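PDB 3UMO: ATP-dependent 6-phosphofructokinase isozyme 2 from Escherichia coli, which catalyses the ATP-dependent phosphorylation of fructose 6-phosphate to fructose 1,6-bisphosphate, the first committing step of glycolysis, and works as a homodimer. Local coordinates for residues N180-K185 and A218-V223; V83-W88 and E115-Q120. All blocks are in the same frame, centred on the assembly; numbering follows the deposited sequence.

Contact 1: N180-K185 and A218-V223; sequences NIELVK and AKRVVV. With ATP (adenosine-5'-triphosphate), chain E.
Glu-182 and Arg-220 lie side by side and point the same way. Arg-220 NH1 holds Glu-182 twice, at the backbone O (2.8 Å) and at the carboxylate OE2 (3.1 Å). The backbone O lies near the guanidinium plane, although NH1 sits above the carbonyl plane. Carboxylate and guanidinium are turned 36° apart, and NH1 meets OE2 from above the carboxylate. Lys-219 takes the other oxygen: its NZ is 3.1 Å from Glu-182 OE1 and lies off the carboxylate plane. The bend of the Glu-182 chain at chi2 (-80°) lets the carboxylate fold back to both cations. Arg-162 adds a long, weak ion pair at OE2.

The two backbones run parallel and in register. Lys-219 N donates to Ile-181 O (2.7 Å), Val-184 N to Arg-220 O (3.1 Å) and Val-222 N to Val-184 O (3.0 Å). Val-184 CG1 rests on Val-221 CG2 at 3.7 Å, and Leu-183 CD1 on Val-222 CG2. Met-275 covers the Leu-183 side, and helix 204-214 packs on Val-221.

At the far end Lys-185 turns away from its partner strand. Its NZ donates to ATP O2B (2.9 Å) and also bonds Ser-224 OG. The parallel pairing runs from the Glu-182 salt-bridge network to the nucleotide site of the ribokinase-like fold, where Lys-185 binds the substrate ATP.

Contact 2: V83-W88 and E115-Q120; sequences VEAKDW and EDEFRQ
Glu-117 reaches out from helix 115-125 and takes the backbone N of Lys-86 on its carboxylate. In this direct hydrogen bond Glu-117 OE1 accepts from Lys-86 N at 2.7 Å, fairly straight at 159°. The N-H comes from above the carboxylate plane, 41° out of it. The Glu-117 chain is extended beyond CG (chi2 155°), which carries the carboxylate across to the turn after strand 80-84.

Water-mediated bonds surround this one. One water donates to the same OE1 and accepts from Lys-86 NZ, so the ammonium group is joined to the carboxylate through water, with NZ and OE1 5.0 Å apart. A second water links Glu-117 OE2 to Asp-87 N. Two more join the Gln-120 amide to the backbone of Glu-84. One accepts from NE2 and donates to Glu-84 O (2.6 Å). The other donates to OE1 and accepts from Glu-84 N.

Van der Waals contacts complete the interface. Val-83 CG1 lies 3.7 Å from Gln-120 CB and 3.4 Å from its OE1, while CG2 also touches CB. Ala-85 CB packs against Glu-117 CD at 3.7 Å, beside the bonded oxygen.

Both segments have further ties. Asn-114 OD1 accepts from Glu-117 N at the start of the helix. Asp-87 is held by Arg-90 and by Ala-112 N, and Trp-88 meets Phe-35 of the second subunit. The arrangement is a helix start packed, with bridging waters, against edge strand 80-84 of the parallel sheet and the turn after it, part of the alpha/beta core of the ribokinase-like fold.

How the contacts relate
Contact 2 closes before contact 1 opens along the chain. Their centres are 29 Å apart and their nearest atoms about 13 Å, so they do not touch. Both reach the same six-stranded parallel sheet, at its two outermost strands. Contact 2 uses strand 80-84. Contact 1 uses strand 183-184, which it joins to strand 221-224 and so to the three-stranded antiparallel sheet. Lys-185 of contact 1 reaches the ATP pocket. Contact 2 lies at the other edge, and its chain continues to Arg-90, a substrate-binding residue. The two contacts mark opposite edges of one sheet, one at the ATP pocket and one leading on to Arg-90.

Contact 1: N180-K185 and A218-V223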
loop_
_atom_site.group_PDB
_atom_site.type_symbol
_atom_site.label_atom_id
_atom_site.label_comp_id
_atom_site.label_asym_id
_atom_site.label_seq_id
_atom_site.Cartn_x
_atom_site.Cartn_y
_atom_site.Cartn_z
ATOM N N ASN A 180 31.911 -14.410 -27.462
ATOM C CA ASN A 180 32.890 -13.351 -27.703
ATOM C C ASN A 180 32.345 -11.949 -27.467
ATOM O O ASN A 180 32.847 -10.976 -28.031
ATOM C CB ASN A 180 33.496 -13.467 -29.106
ATOM C CG ASN A 180 34.251 -14.764 -29.304
ATOM O OD1 ASN A 180 35.034 -15.175 -28.447
ATOM N ND2 ASN A 180 34.013 -15.423 -30.435
ATOM N N ILE A 181 31.317 -11.850 -26.627
ATOM C CA ILE A 181 30.787 -10.557 -26.221
ATOM C C ILE A 181 31.859 -9.846 -25.400
ATOM O O ILE A 181 32.474 -10.454 -24.529
ATOM C CB ILE A 181 29.523 -10.725 -25.353
ATOM C CG1 ILE A 181 28.444 -11.512 -26.103
ATOM C CG2 ILE A 181 28.998 -9.375 -24.869
ATOM C CD1 ILE A 181 28.012 -10.896 -27.417
ATOM N N GLU A 182 32.088 -8.563 -25.671
ATOM C CA GLU A 182 33.134 -7.822 -24.966
ATOM C C GLU A 182 32.835 -7.675 -23.477
ATOM O O GLU A 182 33.725 -7.805 -22.634
ATOM C CB GLU A 182 33.324 -6.436 -25.590
ATOM C CG GLU A 182 33.934 -6.459 -26.983
ATOM C CD GLU A 182 35.440 -6.643 -26.969
ATOM O OE1 GLU A 182 35.968 -7.302 -27.890
ATOM O OE2 GLU A 182 36.097 -6.115 -26.045
ATOM N N LEU A 183 31.575 -7.403 -23.162
ATOM C CA LEU A 183 31.168 -7.148 -21.792
ATOM C C LEU A 183 29.680 -7.379 -21.641
ATOM O O LEU A 183 28.890 -6.925 -22.465
ATOM C CB LEU A 183 31.480 -5.698 -21.410
ATOM C CG LEU A 183 30.936 -5.171 -20.081
ATOM C CD1 LEU A 183 31.590 -5.873 -18.909
ATOM C CD2 LEU A 183 31.136 -3.656 -19.983
ATOM N N VAL A 184 29.296 -8.078 -20.580
ATOM C CA VAL A 184 27.884 -8.205 -20.236
ATOM C C VAL A 184 27.699 -7.774 -18.776
ATOM O O VAL A 184 28.549 -8.068 -17.933
ATOM C CB VAL A 184 27.371 -9.655 -20.481
ATOM C CG1 VAL A 184 28.114 -10.657 -19.604
ATOM C CG2 VAL A 184 25.858 -9.744 -20.266
ATOM N N LYS A 185 26.618 -7.050 -18.487
ATOM C CA LYS A 185 26.329 -6.630 -17.112
ATOM C C LYS A 185 24.987 -7.157 -16.608
ATOM O O LYS A 185 23.990 -6.428 -16.574
ATOM C CB LYS A 185 26.386 -5.096 -16.910
ATOM C CG LYS A 185 26.304 -4.716 -15.402
ATOM C CD LYS A 185 25.651 -3.367 -15.109
ATOM C CE LYS A 185 24.138 -3.368 -15.371
ATOM N NZ LYS A 185 23.405 -4.427 -14.611
ATOM N N ALA A 218 31.434 -14.459 -22.989
ATOM C CA ALA A 218 31.782 -13.055 -22.801
ATOM C C ALA A 218 33.232 -12.932 -22.357
ATOM O O ALA A 218 33.739 -13.788 -21.628
ATOM C CB ALA A 218 30.849 -12.396 -21.783
ATOM N N LYS A 219 33.901 -11.873 -22.802
ATOM C CA LYS A 219 35.275 -11.612 -22.377
ATOM C C LYS A 219 35.291 -11.116 -20.939
ATOM O O LYS A 219 36.161 -11.476 -20.147
ATOM C CB LYS A 219 35.936 -10.582 -23.295
ATOM C CG LYS A 219 36.158 -11.081 -24.728
ATOM C CD LYS A 219 37.048 -10.119 -25.514
ATOM C CE LYS A 219 37.306 -10.604 -26.938
ATOM N NZ LYS A 219 36.116 -10.437 -27.815
ATOM N N ARG A 220 34.309 -10.285 -20.614
ATOM C CA ARG A 220 34.181 -9.709 -19.288
ATOM C C ARG A 220 32.740 -9.816 -18.816
ATOM O O ARG A 220 31.809 -9.545 -19.574
ATOM C CB ARG A 220 34.591 -8.239 -19.314
ATOM C CG ARG A 220 35.939 -7.974 -19.974
ATOM C CD ARG A 220 36.146 -6.480 -20.186
ATOM N NE ARG A 220 37.329 -6.209 -20.998
ATOM C CZ ARG A 220 37.360 -6.288 -22.326
ATOM N NH1 ARG A 220 36.270 -6.634 -23.002
ATOM N NH2 ARG A 220 38.482 -6.025 -22.979
ATOM N N VAL A 221 32.567 -10.215 -17.562
ATOM C CA VAL A 221 31.251 -10.267 -16.949
ATOM C C VAL A 221 31.298 -9.404 -15.703
ATOM O O VAL A 221 32.125 -9.622 -14.813
ATOM C CB VAL A 221 30.848 -11.705 -16.564
ATOM C CG1 VAL A 221 29.539 -11.699 -15.767
ATOM C CG2 VAL A 221 30.714 -12.567 -17.809
ATOM N N VAL A 222 30.439 -8.401 -15.647
ATOM C CA VAL A 222 30.331 -7.618 -14.433
ATOM C C VAL A 222 28.952 -7.855 -13.846
ATOM O O VAL A 222 27.950 -7.422 -14.414
ATOM C CB VAL A 222 30.567 -6.117 -14.698
ATOM C CG1 VAL A 222 30.368 -5.303 -13.416
ATOM C CG2 VAL A 222 31.971 -5.907 -15.247
ATOM N N VAL A 223 28.901 -8.568 -12.728
ATOM C CA VAL A 223 27.633 -8.792 -12.055
ATOM C C VAL A 223 27.388 -7.631 -11.103
ATOM O O VAL A 223 28.115 -7.447 -10.127
ATOM C CB VAL A 223 27.624 -10.094 -11.252
ATOM C CG1 VAL A 223 26.211 -10.372 -10.740
ATOM C CG2 VAL A 223 28.116 -11.251 -12.111
HETATM P PG ATP E . 18.670 -1.031 -12.993
HETATM O O1G ATP E . 18.691 -1.493 -14.407
HETATM O O2G ATP E . 18.660 0.493 -13.080
HETATM O O3G ATP E . 17.500 -1.536 -12.221
HETATM P PB ATP E . 20.544 -2.876 -12.215
HETATM O O1B ATP E . 19.564 -3.790 -11.419
HETATM O O2B ATP E . 20.915 -3.417 -13.612
HETATM O O3B ATP E . 20.019 -1.372 -12.295
HETATM P PA ATP E . 22.271 -2.505 -9.943
HETATM O O1A ATP E . 21.031 -2.465 -9.100
HETATM O O2A ATP E . 23.302 -3.528 -9.460
HETATM O O3A ATP E . 21.923 -2.774 -11.431
HETATM O "O5'" ATP E . 22.886 -1.018 -9.957
HETATM C "C5'" ATP E . 24.136 -0.804 -10.520
HETATM C "C4'" ATP E . 25.122 -0.094 -9.709
HETATM O "O4'" ATP E . 24.477 1.061 -9.128
HETATM C "C3'" ATP E . 25.555 -0.872 -8.537
HETATM O "O3'" ATP E . 26.577 -1.742 -8.850
HETATM C "C2'" ATP E . 25.955 0.176 -7.582
HETATM O "O2'" ATP E . 27.153 0.723 -7.954
HETATM C "C1'" ATP E . 24.901 1.194 -7.791
HETATM N N9 ATP E . 23.773 0.997 -6.883
HETATM C C8 ATP E . 22.611 0.384 -7.176
HETATM N N7 ATP E . 21.839 0.411 -6.062
HETATM C C5 ATP E . 22.511 1.037 -5.074
HETATM C C6 ATP E . 22.210 1.353 -3.744
HETATM N N6 ATP E . 20.892 0.973 -3.134
HETATM N N1 ATP E . 23.134 2.003 -3.015
HETATM C C2 ATP E . 24.322 2.349 -3.540
HETATM N N3 ATP E . 24.631 2.063 -4.807
HETATM C C4 ATP E . 23.752 1.416 -5.592
#

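Contact 2: V83-W88 and E115-Q120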
loop_
_atom_site.group_PDB
_atom_site.type_symbol
_atom_site.label_atom_id
_atom_site.label_comp_id
_atom_site.label_asym_id
_atom_site.label_seq_id
_atom_site.Cartn_x
_atom_site.Cartn_y
_atom_site.Cartn_z
ATOM N N VAL A 83 15.231 4.955 -36.954
ATOM C CA VAL A 83 14.472 4.314 -38.010
ATOM C C VAL A 83 13.016 4.623 -37.720
ATOM O O VAL A 83 12.563 4.472 -36.587
ATOM C CB VAL A 83 14.683 2.789 -37.999
ATOM C CG1 VAL A 83 13.647 2.097 -38.877
ATOM C CG2 VAL A 83 16.099 2.454 -38.442
ATOM N N GLU A 84 12.282 5.081 -38.725
ATOM C CA GLU A 84 10.876 5.392 -38.513
ATOM C C GLU A 84 10.078 4.095 -38.472
ATOM O O GLU A 84 10.181 3.269 -39.380
ATOM C CB GLU A 84 10.353 6.320 -39.608
ATOM C CG GLU A 84 9.076 7.046 -39.232
ATOM C CD GLU A 84 8.879 8.316 -40.032
ATOM O OE1 GLU A 84 9.522 8.457 -41.098
ATOM O OE2 GLU A 84 8.088 9.176 -39.590
ATOM N N ALA A 85 9.307 3.903 -37.407
ATOM C CA ALA A 85 8.527 2.680 -37.253
ATOM C C ALA A 85 7.034 2.963 -37.361
ATOM O O ALA A 85 6.580 4.066 -37.048
ATOM C CB ALA A 85 8.849 2.002 -35.928
ATOM N N LYS A 86 6.277 1.961 -37.799
ATOM C CA LYS A 86 4.836 2.111 -37.988
ATOM C C LYS A 86 4.100 2.261 -36.660
ATOM O O LYS A 86 3.208 3.096 -36.535
ATOM C CB LYS A 86 4.272 0.928 -38.779
ATOM C CG LYS A 86 4.802 0.821 -40.202
ATOM C CD LYS A 86 4.027 1.722 -41.154
ATOM C CE LYS A 86 4.656 1.751 -42.545
ATOM N NZ LYS A 86 5.900 2.574 -42.584
ATOM N N ASP A 87 4.476 1.446 -35.678
ATOM C CA ASP A 87 3.840 1.468 -34.364
ATOM C C ASP A 87 4.415 2.614 -33.531
ATOM O O ASP A 87 5.636 2.780 -33.451
ATOM C CB ASP A 87 4.051 0.120 -33.666
ATOM C CG ASP A 87 3.055 -0.130 -32.541
ATOM O OD1 ASP A 87 2.042 0.602 -32.451
ATOM O OD2 ASP A 87 3.286 -1.075 -31.756
ATOM N N TRP A 88 3.545 3.402 -32.907
ATOM C CA TRP A 88 3.992 4.607 -32.207
ATOM C C TRP A 88 4.789 4.307 -30.932
ATOM O O TRP A 88 4.500 3.348 -30.208
ATOM C CB TRP A 88 2.809 5.544 -31.899
ATOM C CG TRP A 88 1.972 5.122 -30.716
ATOM C CD1 TRP A 88 2.239 5.345 -29.389
ATOM C CD2 TRP A 88 0.723 4.421 -30.760
ATOM N NE1 TRP A 88 1.238 4.813 -28.610
ATOM C CE2 TRP A 88 0.297 4.246 -29.425
ATOM C CE3 TRP A 88 -0.069 3.924 -31.796
ATOM C CZ2 TRP A 88 -0.893 3.590 -29.107
ATOM C CZ3 TRP A 88 -1.250 3.275 -31.476
ATOM C CH2 TRP A 88 -1.649 3.113 -30.142
ATOM N N GLU A 115 9.546 -6.898 -39.377
ATOM C CA GLU A 115 10.808 -7.434 -39.869
ATOM C C GLU A 115 11.588 -6.415 -40.697
ATOM O O GLU A 115 12.811 -6.341 -40.593
ATOM C CB GLU A 115 10.577 -8.723 -40.654
ATOM C CG GLU A 115 10.119 -9.883 -39.783
ATOM C CD GLU A 115 9.734 -11.108 -40.592
ATOM O OE1 GLU A 115 9.235 -10.945 -41.726
ATOM O OE2 GLU A 115 9.929 -12.233 -40.091
ATOM N N ASP A 116 10.883 -5.624 -41.502
ATOM C CA ASP A 116 11.534 -4.596 -42.312
ATOM C C ASP A 116 12.248 -3.580 -41.429
ATOM O O ASP A 116 13.401 -3.224 -41.676
ATOM C CB ASP A 116 10.517 -3.878 -43.197
ATOM C CG ASP A 116 11.125 -2.701 -43.944
ATOM O OD1 ASP A 116 12.263 -2.831 -44.447
ATOM O OD2 ASP A 116 10.466 -1.645 -44.030
ATOM N N GLU A 117 11.551 -3.117 -40.397
ATOM C CA GLU A 117 12.104 -2.141 -39.469
ATOM C C GLU A 117 13.348 -2.661 -38.749
ATOM O O GLU A 117 14.318 -1.925 -38.566
ATOM C CB GLU A 117 11.032 -1.693 -38.468
ATOM C CG GLU A 117 9.982 -0.764 -39.088
ATOM C CD GLU A 117 8.651 -0.785 -38.354
ATOM O OE1 GLU A 117 7.708 -0.102 -38.821
ATOM O OE2 GLU A 117 8.541 -1.480 -37.320
ATOM N N PHE A 118 13.327 -3.932 -38.355
ATOM C CA PHE A 118 14.484 -4.512 -37.686
ATOM C C PHE A 118 15.692 -4.580 -38.623
ATOM O O PHE A 118 16.819 -4.305 -38.210
ATOM C CB PHE A 118 14.165 -5.895 -37.122
ATOM C CG PHE A 118 15.285 -6.486 -36.315
ATOM C CD1 PHE A 118 16.220 -7.319 -36.909
ATOM C CD2 PHE A 118 15.414 -6.196 -34.965
ATOM C CE1 PHE A 118 17.260 -7.861 -36.173
ATOM C CE2 PHE A 118 16.452 -6.739 -34.221
ATOM C CZ PHE A 118 17.375 -7.573 -34.826
ATOM N N ARG A 119 15.455 -4.949 -39.881
ATOM C CA ARG A 119 16.519 -4.966 -40.879
ATOM C C ARG A 119 17.079 -3.561 -41.112
ATOM O O ARG A 119 18.269 -3.397 -41.383
ATOM C CB ARG A 119 16.036 -5.583 -42.196
ATOM C CG ARG A 119 16.002 -7.108 -42.186
ATOM C CD ARG A 119 15.605 -7.665 -43.551
ATOM N NE ARG A 119 14.198 -7.400 -43.840
ATOM C CZ ARG A 119 13.224 -8.290 -43.684
ATOM N NH1 ARG A 119 13.504 -9.521 -43.271
ATOM N NH2 ARG A 119 11.971 -7.955 -43.970
ATOM N N GLN A 120 16.219 -2.549 -41.010
ATOM C CA GLN A 120 16.672 -1.163 -41.119
ATOM C C GLN A 120 17.588 -0.790 -39.965
ATOM O O GLN A 120 18.568 -0.058 -40.144
ATOM C CB GLN A 120 15.485 -0.204 -41.150
ATOM C CG GLN A 120 14.733 -0.199 -42.471
ATOM C CD GLN A 120 13.598 0.793 -42.468
ATOM O OE1 GLN A 120 13.810 1.992 -42.281
ATOM N NE2 GLN A 120 12.379 0.299 -42.660
HETATM O O HOH W 1 10.844 2.670 -41.871
HETATM O O HOH W 2 13.106 4.749 -41.588
HETATM O O HOH W 3 8.049 1.049 -41.370
HETATM O O HOH W 4 6.196 -0.840 -36.023
#